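Local coordinates for LbaCas13a (C2c2) (Lachnospiraceae bacterium, PDB 5W1H), which binds a mature CRISPR guide RNA and acts as an RNA-targeting nuclease that cleaves at adenines, at residues Q565-H570 against W906-R911; F527-P532 against V598-R603. One frame throughout, in Å; residues are numbered along the deposited sequence.

Contact 1: residues Q565-H570 against W906-R911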
ATOM      1  N   GLN A 565       1.138  28.864  17.634  1.00 28.94           N
ATOM      2  CA  GLN A 565       2.389  28.198  17.280  1.00 28.48           C
ATOM      3  C   GLN A 565       2.233  27.418  15.983  1.00 30.48           C
ATOM      4  O   GLN A 565       3.154  27.373  15.159  1.00 28.48           O
ATOM      5  CB  GLN A 565       2.843  27.262  18.405  1.00 32.41           C
ATOM      6  CG  GLN A 565       3.289  27.953  19.684  1.00 33.25           C
ATOM      7  CD  GLN A 565       3.805  26.975  20.726  1.00 38.82           C
ATOM      8  OE1 GLN A 565       4.374  25.936  20.393  1.00 50.38           O
ATOM      9  NE2 GLN A 565       3.606  27.304  21.998  1.00 51.44           N
ATOM     10  N   TYR A 566       1.066  26.806  15.779  1.00 30.58           N
ATOM     11  CA  TYR A 566       0.798  26.038  14.572  1.00 30.06           C
ATOM     12  C   TYR A 566       0.396  26.913  13.394  1.00 29.52           C
ATOM     13  O   TYR A 566       0.274  26.401  12.273  1.00 26.20           O
ATOM     14  CB  TYR A 566      -0.275  24.990  14.864  1.00 28.80           C
ATOM     15  CG  TYR A 566       0.203  23.978  15.877  1.00 29.90           C
ATOM     16  CD1 TYR A 566       0.037  24.197  17.240  1.00 29.49           C
ATOM     17  CD2 TYR A 566       0.860  22.824  15.473  1.00 28.63           C
ATOM     18  CE1 TYR A 566       0.493  23.281  18.167  1.00 31.16           C
ATOM     19  CE2 TYR A 566       1.317  21.902  16.392  1.00 28.16           C
ATOM     20  CZ  TYR A 566       1.134  22.136  17.738  1.00 31.52           C
ATOM     21  OH  TYR A 566       1.592  21.222  18.659  1.00 29.93           O
ATOM     22  N   PHE A 567       0.204  28.213  13.619  1.00 29.19           N
ATOM     23  CA  PHE A 567      -0.016  29.180  12.554  1.00 28.97           C
ATOM     24  C   PHE A 567       1.181  30.117  12.401  1.00 31.05           C
ATOM     25  O   PHE A 567       1.027  31.286  12.040  1.00 31.43           O
ATOM     26  CB  PHE A 567      -1.306  29.961  12.807  1.00 30.88           C
ATOM     27  CG  PHE A 567      -2.554  29.119  12.695  1.00 28.59           C
ATOM     28  CD1 PHE A 567      -3.175  28.936  11.470  1.00 28.94           C
ATOM     29  CD2 PHE A 567      -3.091  28.494  13.809  1.00 28.67           C
ATOM     30  CE1 PHE A 567      -4.314  28.160  11.359  1.00 30.56           C
ATOM     31  CE2 PHE A 567      -4.229  27.713  13.706  1.00 28.19           C
ATOM     32  CZ  PHE A 567      -4.842  27.547  12.477  1.00 32.45           C
ATOM     33  N   GLY A 568       2.382  29.609  12.686  1.00 30.36           N
ATOM     34  CA  GLY A 568       3.614  30.335  12.461  1.00 32.56           C
ATOM     35  C   GLY A 568       4.133  31.144  13.631  1.00 32.10           C
ATOM     36  O   GLY A 568       5.200  31.757  13.507  1.00 32.86           O
ATOM     37  N   GLY A 569       3.429  31.167  14.751  1.00 30.80           N
ATOM     38  CA  GLY A 569       3.835  31.961  15.903  1.00 31.41           C
ATOM     39  C   GLY A 569       2.921  33.164  16.066  1.00 33.75           C
ATOM     40  O   GLY A 569       2.529  33.810  15.086  1.00 32.81           O
ATOM     41  N   HIS A 570       2.579  33.476  17.321  1.00 33.10           N
ATOM     42  CA  HIS A 570       1.600  34.531  17.569  1.00 36.25           C
ATOM     43  C   HIS A 570       2.113  35.908  17.170  1.00 36.83           C
ATOM     44  O   HIS A 570       1.303  36.821  16.975  1.00 33.89           O
ATOM     45  CB  HIS A 570       1.169  34.529  19.039  1.00 36.28           C
ATOM     46  CG  HIS A 570       2.224  35.007  19.989  1.00 37.69           C
ATOM     47  ND1 HIS A 570       2.966  34.147  20.770  1.00 38.87           N
ATOM     48  CD2 HIS A 570       2.644  36.256  20.302  1.00 38.00           C
ATOM     49  CE1 HIS A 570       3.806  34.845  21.515  1.00 40.67           C
ATOM     50  NE2 HIS A 570       3.631  36.127  21.248  1.00 42.33           N
ATOM     51  N   TRP A 906     -10.041  21.112   4.497  1.00 23.25           N
ATOM     52  CA  TRP A 906      -8.733  20.771   3.947  1.00 25.42           C
ATOM     53  C   TRP A 906      -7.660  21.699   4.493  1.00 24.58           C
ATOM     54  O   TRP A 906      -6.537  21.268   4.778  1.00 23.91           O
ATOM     55  CB  TRP A 906      -8.764  20.839   2.420  1.00 23.57           C
ATOM     56  CG  TRP A 906      -9.560  19.753   1.782  1.00 26.22           C
ATOM     57  CD1 TRP A 906     -10.843  19.838   1.332  1.00 29.04           C
ATOM     58  CD2 TRP A 906      -9.129  18.412   1.520  1.00 24.84           C
ATOM     59  NE1 TRP A 906     -11.239  18.636   0.803  1.00 29.04           N
ATOM     60  CE2 TRP A 906     -10.207  17.742   0.906  1.00 27.70           C
ATOM     61  CE3 TRP A 906      -7.940  17.712   1.745  1.00 27.73           C
ATOM     62  CZ2 TRP A 906     -10.133  16.405   0.517  1.00 29.46           C
ATOM     63  CZ3 TRP A 906      -7.866  16.385   1.355  1.00 28.20           C
ATOM     64  CH2 TRP A 906      -8.956  15.747   0.746  1.00 30.02           C
ATOM     65  N   TYR A 907      -7.999  22.979   4.654  1.00 24.66           N
ATOM     66  CA  TYR A 907      -7.059  23.960   5.180  1.00 27.23           C
ATOM     67  C   TYR A 907      -6.590  23.583   6.578  1.00 23.61           C
ATOM     68  O   TYR A 907      -5.390  23.427   6.821  1.00 23.64           O
ATOM     69  CB  TYR A 907      -7.713  25.343   5.170  1.00 25.39           C
ATOM     70  CG  TYR A 907      -6.934  26.419   5.891  1.00 28.95           C
ATOM     71  CD1 TYR A 907      -5.574  26.599   5.659  1.00 27.41           C
ATOM     72  CD2 TYR A 907      -7.565  27.278   6.780  1.00 27.15           C
ATOM     73  CE1 TYR A 907      -4.862  27.592   6.311  1.00 29.68           C
ATOM     74  CE2 TYR A 907      -6.861  28.273   7.438  1.00 31.25           C
ATOM     75  CZ  TYR A 907      -5.510  28.425   7.199  1.00 27.87           C
ATOM     76  OH  TYR A 907      -4.810  29.415   7.847  1.00 29.55           O
ATOM     77  N   ILE A 908      -7.529  23.408   7.509  1.00 23.24           N
ATOM     78  CA  ILE A 908      -7.149  23.215   8.906  1.00 21.16           C
ATOM     79  C   ILE A 908      -6.495  21.851   9.110  1.00 22.25           C
ATOM     80  O   ILE A 908      -5.499  21.733   9.832  1.00 23.21           O
ATOM     81  CB  ILE A 908      -8.370  23.407   9.824  1.00 23.93           C
ATOM     82  CG1 ILE A 908      -8.874  24.852   9.752  1.00 24.03           C
ATOM     83  CG2 ILE A 908      -8.021  23.036  11.264  1.00 21.35           C
ATOM     84  CD1 ILE A 908      -7.880  25.883  10.263  1.00 25.68           C
ATOM     85  N   VAL A 909      -7.039  20.802   8.485  1.00 20.45           N
ATOM     86  CA  VAL A 909      -6.461  19.467   8.640  1.00 22.84           C
ATOM     87  C   VAL A 909      -5.022  19.447   8.137  1.00 23.09           C
ATOM     88  O   VAL A 909      -4.109  18.980   8.829  1.00 20.79           O
ATOM     89  CB  VAL A 909      -7.328  18.415   7.925  1.00 23.87           C
ATOM     90  CG1 VAL A 909      -6.611  17.074   7.883  1.00 21.18           C
ATOM     91  CG2 VAL A 909      -8.670  18.269   8.626  1.00 23.34           C
ATOM     92  N   SER A 910      -4.790  19.972   6.929  1.00 21.69           N
ATOM     93  CA  SER A 910      -3.428  19.990   6.406  1.00 22.50           C
ATOM     94  C   SER A 910      -2.531  20.939   7.194  1.00 25.36           C
ATOM     95  O   SER A 910      -1.344  20.650   7.384  1.00 22.38           O
ATOM     96  CB  SER A 910      -3.426  20.357   4.918  1.00 21.97           C
ATOM     97  OG  SER A 910      -3.796  21.711   4.708  1.00 25.43           O
ATOM     98  N   ARG A 911      -3.081  22.060   7.676  1.00 24.29           N
ATOM     99  CA  ARG A 911      -2.262  23.053   8.370  1.00 26.11           C
ATOM    100  C   ARG A 911      -1.668  22.508   9.661  1.00 22.41           C
ATOM    101  O   ARG A 911      -0.617  22.982  10.107  1.00 22.83           O
ATOM    102  CB  ARG A 911      -3.084  24.308   8.675  1.00 24.90           C
ATOM    103  CG  ARG A 911      -2.613  25.576   7.980  1.00 33.24           C
ATOM    104  CD  ARG A 911      -1.102  25.691   7.992  1.00 32.24           C
ATOM    105  NE  ARG A 911      -0.623  27.002   8.424  1.00 29.34           N
ATOM    106  CZ  ARG A 911       0.536  27.184   9.049  1.00 29.13           C
ATOM    107  NH1 ARG A 911       1.309  26.139   9.312  1.00 26.02           N
ATOM    108  NH2 ARG A 911       0.921  28.396   9.424  1.00 28.14           N
TER
HETATM  109  O   HOH W   1       0.985  23.710  12.120  1.00 28.06           O

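Contact 2: residues F527-P532 against V598-R603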
ATOM      1  N   PHE A 527      -9.476  13.511  21.590  1.00 28.32           N
ATOM      2  CA  PHE A 527      -9.562  14.966  21.660  1.00 30.00           C
ATOM      3  C   PHE A 527     -10.752  15.501  20.873  1.00 29.10           C
ATOM      4  O   PHE A 527     -11.407  16.461  21.300  1.00 29.26           O
ATOM      5  CB  PHE A 527      -8.257  15.577  21.146  1.00 31.23           C
ATOM      6  CG  PHE A 527      -8.343  17.045  20.857  1.00 28.83           C
ATOM      7  CD1 PHE A 527      -8.492  17.960  21.886  1.00 28.56           C
ATOM      8  CD2 PHE A 527      -8.258  17.513  19.556  1.00 30.11           C
ATOM      9  CE1 PHE A 527      -8.562  19.312  21.624  1.00 31.37           C
ATOM     10  CE2 PHE A 527      -8.327  18.865  19.286  1.00 28.11           C
ATOM     11  CZ  PHE A 527      -8.481  19.767  20.323  1.00 31.71           C
ATOM     12  N   LEU A 528     -11.053  14.890  19.726  1.00 26.70           N
ATOM     13  CA  LEU A 528     -12.137  15.375  18.878  1.00 28.70           C
ATOM     14  C   LEU A 528     -13.509  15.184  19.507  1.00 30.84           C
ATOM     15  O   LEU A 528     -14.466  15.840  19.082  1.00 31.03           O
ATOM     16  CB  LEU A 528     -12.098  14.677  17.519  1.00 26.53           C
ATOM     17  CG  LEU A 528     -10.875  14.977  16.653  1.00 26.55           C
ATOM     18  CD1 LEU A 528     -10.984  14.281  15.302  1.00 22.93           C
ATOM     19  CD2 LEU A 528     -10.710  16.484  16.478  1.00 26.28           C
ATOM     20  N   LEU A 529     -13.639  14.309  20.501  1.00 31.67           N
ATOM     21  CA  LEU A 529     -14.927  14.072  21.137  1.00 30.33           C
ATOM     22  C   LEU A 529     -15.123  14.885  22.412  1.00 35.14           C
ATOM     23  O   LEU A 529     -16.130  14.697  23.101  1.00 33.20           O
ATOM     24  CB  LEU A 529     -15.111  12.580  21.420  1.00 31.53           C
ATOM     25  CG  LEU A 529     -15.187  11.711  20.158  1.00 31.73           C
ATOM     26  CD1 LEU A 529     -15.609  10.289  20.490  1.00 33.62           C
ATOM     27  CD2 LEU A 529     -16.126  12.332  19.122  1.00 33.26           C
ATOM     28  N   LEU A 530     -14.201  15.788  22.739  1.00 32.36           N
ATOM     29  CA  LEU A 530     -14.431  16.683  23.865  1.00 34.25           C
ATOM     30  C   LEU A 530     -15.556  17.658  23.534  1.00 33.85           C
ATOM     31  O   LEU A 530     -15.798  17.990  22.371  1.00 31.72           O
ATOM     32  CB  LEU A 530     -13.156  17.443  24.230  1.00 30.79           C
ATOM     33  CG  LEU A 530     -11.990  16.593  24.744  1.00 32.54           C
ATOM     34  CD1 LEU A 530     -10.849  17.474  25.221  1.00 32.08           C
ATOM     35  CD2 LEU A 530     -12.451  15.653  25.853  1.00 33.51           C
ATOM     36  N   LYS A 531     -16.253  18.107  24.571  1.00 34.48           N
ATOM     37  CA  LYS A 531     -17.455  18.909  24.402  1.00 34.87           C
ATOM     38  C   LYS A 531     -17.176  20.379  24.685  1.00 34.30           C
ATOM     39  O   LYS A 531     -16.205  20.720  25.369  1.00 33.09           O
ATOM     40  CB  LYS A 531     -18.563  18.388  25.326  1.00 37.03           C
ATOM     41  CG  LYS A 531     -19.079  17.006  24.940  1.00 36.81           C
ATOM     42  CD  LYS A 531     -19.752  17.034  23.571  1.00 42.09           C
ATOM     43  CE  LYS A 531     -20.111  15.636  23.078  1.00 44.02           C
ATOM     44  NZ  LYS A 531     -19.131  15.123  22.074  1.00 47.46           N
ATOM     45  N   PRO A 532     -18.002  21.286  24.156  1.00 33.33           N
ATOM     46  CA  PRO A 532     -17.766  22.719  24.373  1.00 37.97           C
ATOM     47  C   PRO A 532     -17.818  23.099  25.848  1.00 34.62           C
ATOM     48  O   PRO A 532     -18.331  22.362  26.694  1.00 35.85           O
ATOM     49  CB  PRO A 532     -18.900  23.388  23.587  1.00 36.53           C
ATOM     50  CG  PRO A 532     -19.269  22.388  22.544  1.00 39.94           C
ATOM     51  CD  PRO A 532     -19.102  21.050  23.204  1.00 37.02           C
ATOM     52  N   VAL A 598     -13.702  21.759  13.149  1.00 24.64           N
ATOM     53  CA  VAL A 598     -13.324  21.668  11.741  1.00 23.44           C
ATOM     54  C   VAL A 598     -12.714  20.305  11.449  1.00 21.88           C
ATOM     55  O   VAL A 598     -13.102  19.617  10.498  1.00 20.94           O
ATOM     56  CB  VAL A 598     -12.351  22.799  11.363  1.00 25.76           C
ATOM     57  CG1 VAL A 598     -11.913  22.647   9.912  1.00 24.13           C
ATOM     58  CG2 VAL A 598     -12.980  24.160  11.593  1.00 27.80           C
ATOM     59  N   ILE A 599     -11.741  19.903  12.267  1.00 23.86           N
ATOM     60  CA  ILE A 599     -11.058  18.631  12.050  1.00 23.86           C
ATOM     61  C   ILE A 599     -12.034  17.471  12.194  1.00 25.70           C
ATOM     62  O   ILE A 599     -12.023  16.529  11.391  1.00 23.58           O
ATOM     63  CB  ILE A 599      -9.867  18.505  13.017  1.00 22.75           C
ATOM     64  CG1 ILE A 599      -8.828  19.592  12.725  1.00 21.86           C
ATOM     65  CG2 ILE A 599      -9.245  17.117  12.929  1.00 24.43           C
ATOM     66  CD1 ILE A 599      -7.748  19.703  13.772  1.00 23.06           C
ATOM     67  N   TYR A 600     -12.903  17.523  13.207  1.00 27.16           N
ATOM     68  CA  TYR A 600     -13.841  16.426  13.423  1.00 27.37           C
ATOM     69  C   TYR A 600     -14.804  16.273  12.253  1.00 25.02           C
ATOM     70  O   TYR A 600     -15.188  15.152  11.902  1.00 23.97           O
ATOM     71  CB  TYR A 600     -14.625  16.629  14.721  1.00 25.56           C
ATOM     72  CG  TYR A 600     -15.724  15.604  14.890  1.00 27.49           C
ATOM     73  CD1 TYR A 600     -15.435  14.314  15.319  1.00 28.13           C
ATOM     74  CD2 TYR A 600     -17.051  15.917  14.598  1.00 30.31           C
ATOM     75  CE1 TYR A 600     -16.434  13.366  15.463  1.00 28.64           C
ATOM     76  CE2 TYR A 600     -18.056  14.974  14.740  1.00 28.67           C
ATOM     77  CZ  TYR A 600     -17.741  13.700  15.175  1.00 31.14           C
ATOM     78  OH  TYR A 600     -18.736  12.756  15.313  1.00 28.08           O
ATOM     79  N   SER A 601     -15.219  17.387  11.645  1.00 24.37           N
ATOM     80  CA  SER A 601     -16.174  17.305  10.546  1.00 28.50           C
ATOM     81  C   SER A 601     -15.596  16.578   9.340  1.00 26.40           C
ATOM     82  O   SER A 601     -16.354  16.158   8.462  1.00 27.12           O
ATOM     83  CB  SER A 601     -16.648  18.701  10.135  1.00 30.00           C
ATOM     84  OG  SER A 601     -15.622  19.421   9.476  1.00 28.72           O
ATOM     85  N   MET A 602     -14.277  16.412   9.277  1.00 24.91           N
ATOM     86  CA  MET A 602     -13.687  15.629   8.204  1.00 28.01           C
ATOM     87  C   MET A 602     -13.562  14.152   8.552  1.00 24.91           C
ATOM     88  O   MET A 602     -13.363  13.334   7.647  1.00 24.66           O
ATOM     89  CB  MET A 602     -12.313  16.192   7.830  1.00 25.65           C
ATOM     90  CG  MET A 602     -11.947  15.963   6.369  1.00 31.99           C
ATOM     91  SD  MET A 602     -10.503  16.911   5.864  1.00 42.08           S
ATOM     92  CE  MET A 602     -10.551  16.653   4.098  1.00 34.05           C
ATOM     93  N   ARG A 603     -13.678  13.790   9.828  1.00 25.41           N
ATOM     94  CA  ARG A 603     -13.614  12.384  10.209  1.00 28.57           C
ATOM     95  C   ARG A 603     -14.890  11.675   9.777  1.00 26.97           C
ATOM     96  O   ARG A 603     -15.996  12.164  10.025  1.00 24.69           O
ATOM     97  CB  ARG A 603     -13.417  12.242  11.721  1.00 27.31           C
ATOM     98  CG  ARG A 603     -13.316  10.793  12.194  1.00 30.30           C
ATOM     99  CD  ARG A 603     -13.617  10.658  13.687  1.00 30.48           C
ATOM    100  NE  ARG A 603     -12.418  10.824  14.498  1.00 35.57           N
ATOM    101  CZ  ARG A 603     -12.401  10.857  15.828  1.00 30.44           C
ATOM    102  NH1 ARG A 603     -13.526  10.738  16.523  1.00 31.04           N
ATOM    103  NH2 ARG A 603     -11.249  11.011  16.462  1.00 26.61           N
TER

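Contact 1: residues Q565-H570 against W906-R911
The Arg911 guanidinium lies with one face against Tyr566 O, which sits 3.0 Å above its plane, offset toward the rim. At the edge of the Phe567 ring, close to its plane, are Tyr907 OH (3.8 Å from Phe567 CE1) and Ile908 CD1 (4.1 Å from Phe567 CZ). Here the loop after helix 559-564 packs on the end of helix 901-911, in a region without strands, beside helix 588-602, which probably leads into a HEPN motif. Although Tyr566 O and Arg911 NH1 are 3.1 Å apart, the angle is too poor for a hydrogen bond. One firm tie of the guanidinium lies outside the two segments: Arg911 NH2 makes a salt bridge with Glu631 of helix 621-632, whose other carboxylate oxygen bonds Tyr907 OH. Bends at chi2 (-42°) and chi3 (-132°) bring that face to the loop, with Arg911 NH2 3.4 Å from Phe567 CA. The loop then turns at Gly568, where phi of 92° would jam a CB against the preceding carbonyl oxygen. Phe912 meets the Phe567 ring at about a right angle. A water bridges the backbones, donating to Tyr566 O at 2.8 Å and to Arg911 O at 2.7 Å.

Contact 2: residues F527-P532 against V598-R603
Leu528 and Arg603 reach for each other from opposite directions, and the Leu528 methyl CD1 ends over one face of the guanidinium, 3.5 Å from Arg603 NH2. With CG anti to the backbone N (chi1 -179°), Arg603 runs out from the end of helix 588-602, and a bend at chi3 (-89°) turns the flat group to meet the leucine. The other Leu528 branch is directed at the helix itself: the Leu528 and Ile599 side chains cross at about a right angle, with Leu528 CD2 3.9 Å from Ile599 CG2. Leu528 CB, for its part, approaches the Tyr600 ring obliquely, 4.0 Å from Tyr600 CD1. Leu528 thus touches three residues of the helix end and buries more surface than any other residue of the pair of segments.

Leu529 adds a second apolar group at the margin. Leu529 CD2 stands 3.8 Å from Tyr600 CE1 and 4.0 Å from Arg603 NH1, filling the angle between the phenol and the guanidinium. No hydrogen bond spans the two segments; polar ends are tied just beyond them, Arg603 NH1 in a salt bridge with Asp526 and Tyr600 OH to the carbonyl of Lys1202. With an alanine at Arg603, Asp526 would probably lose its salt-bridge partner and a gap would be likely to open over Leu528 CD1. Within the loop, Lys531 NZ folds back to Leu529 O at 3.2 Å, above the carbonyl plane.

The pattern is a short 3-10 segment, residues 527-529, docked by leucines on the C-terminal end of a helix. Arg603 also opens an RxxxxH sequence, the signature of HEPN ribonucleases, so this packing probably includes the arginine of one of the HEPN motifs of Cas13a.

From the N terminus, the chain passes 527-532, then 565-570, then 598-603, and last 906-911, so the segments alternate and the two contacts cross. Contact 2 closes the shorter loop, with 65 residues between its segments, bringing the loop after helix 486-517 onto the end of helix 588-602. Contact 1 spans 335 residues, and ties the loop after helix 559-564 to helix 901-911. The centres lie about 16 Å apart, and the two helices join them directly: Trp906 CE2 is 3.4 Å from Met602 CE, and Ile908 CB is 3.6 Å from Val598 CG1. Helix 486-517 also touches residues of both contacts, Tyr566 and Leu528 among them.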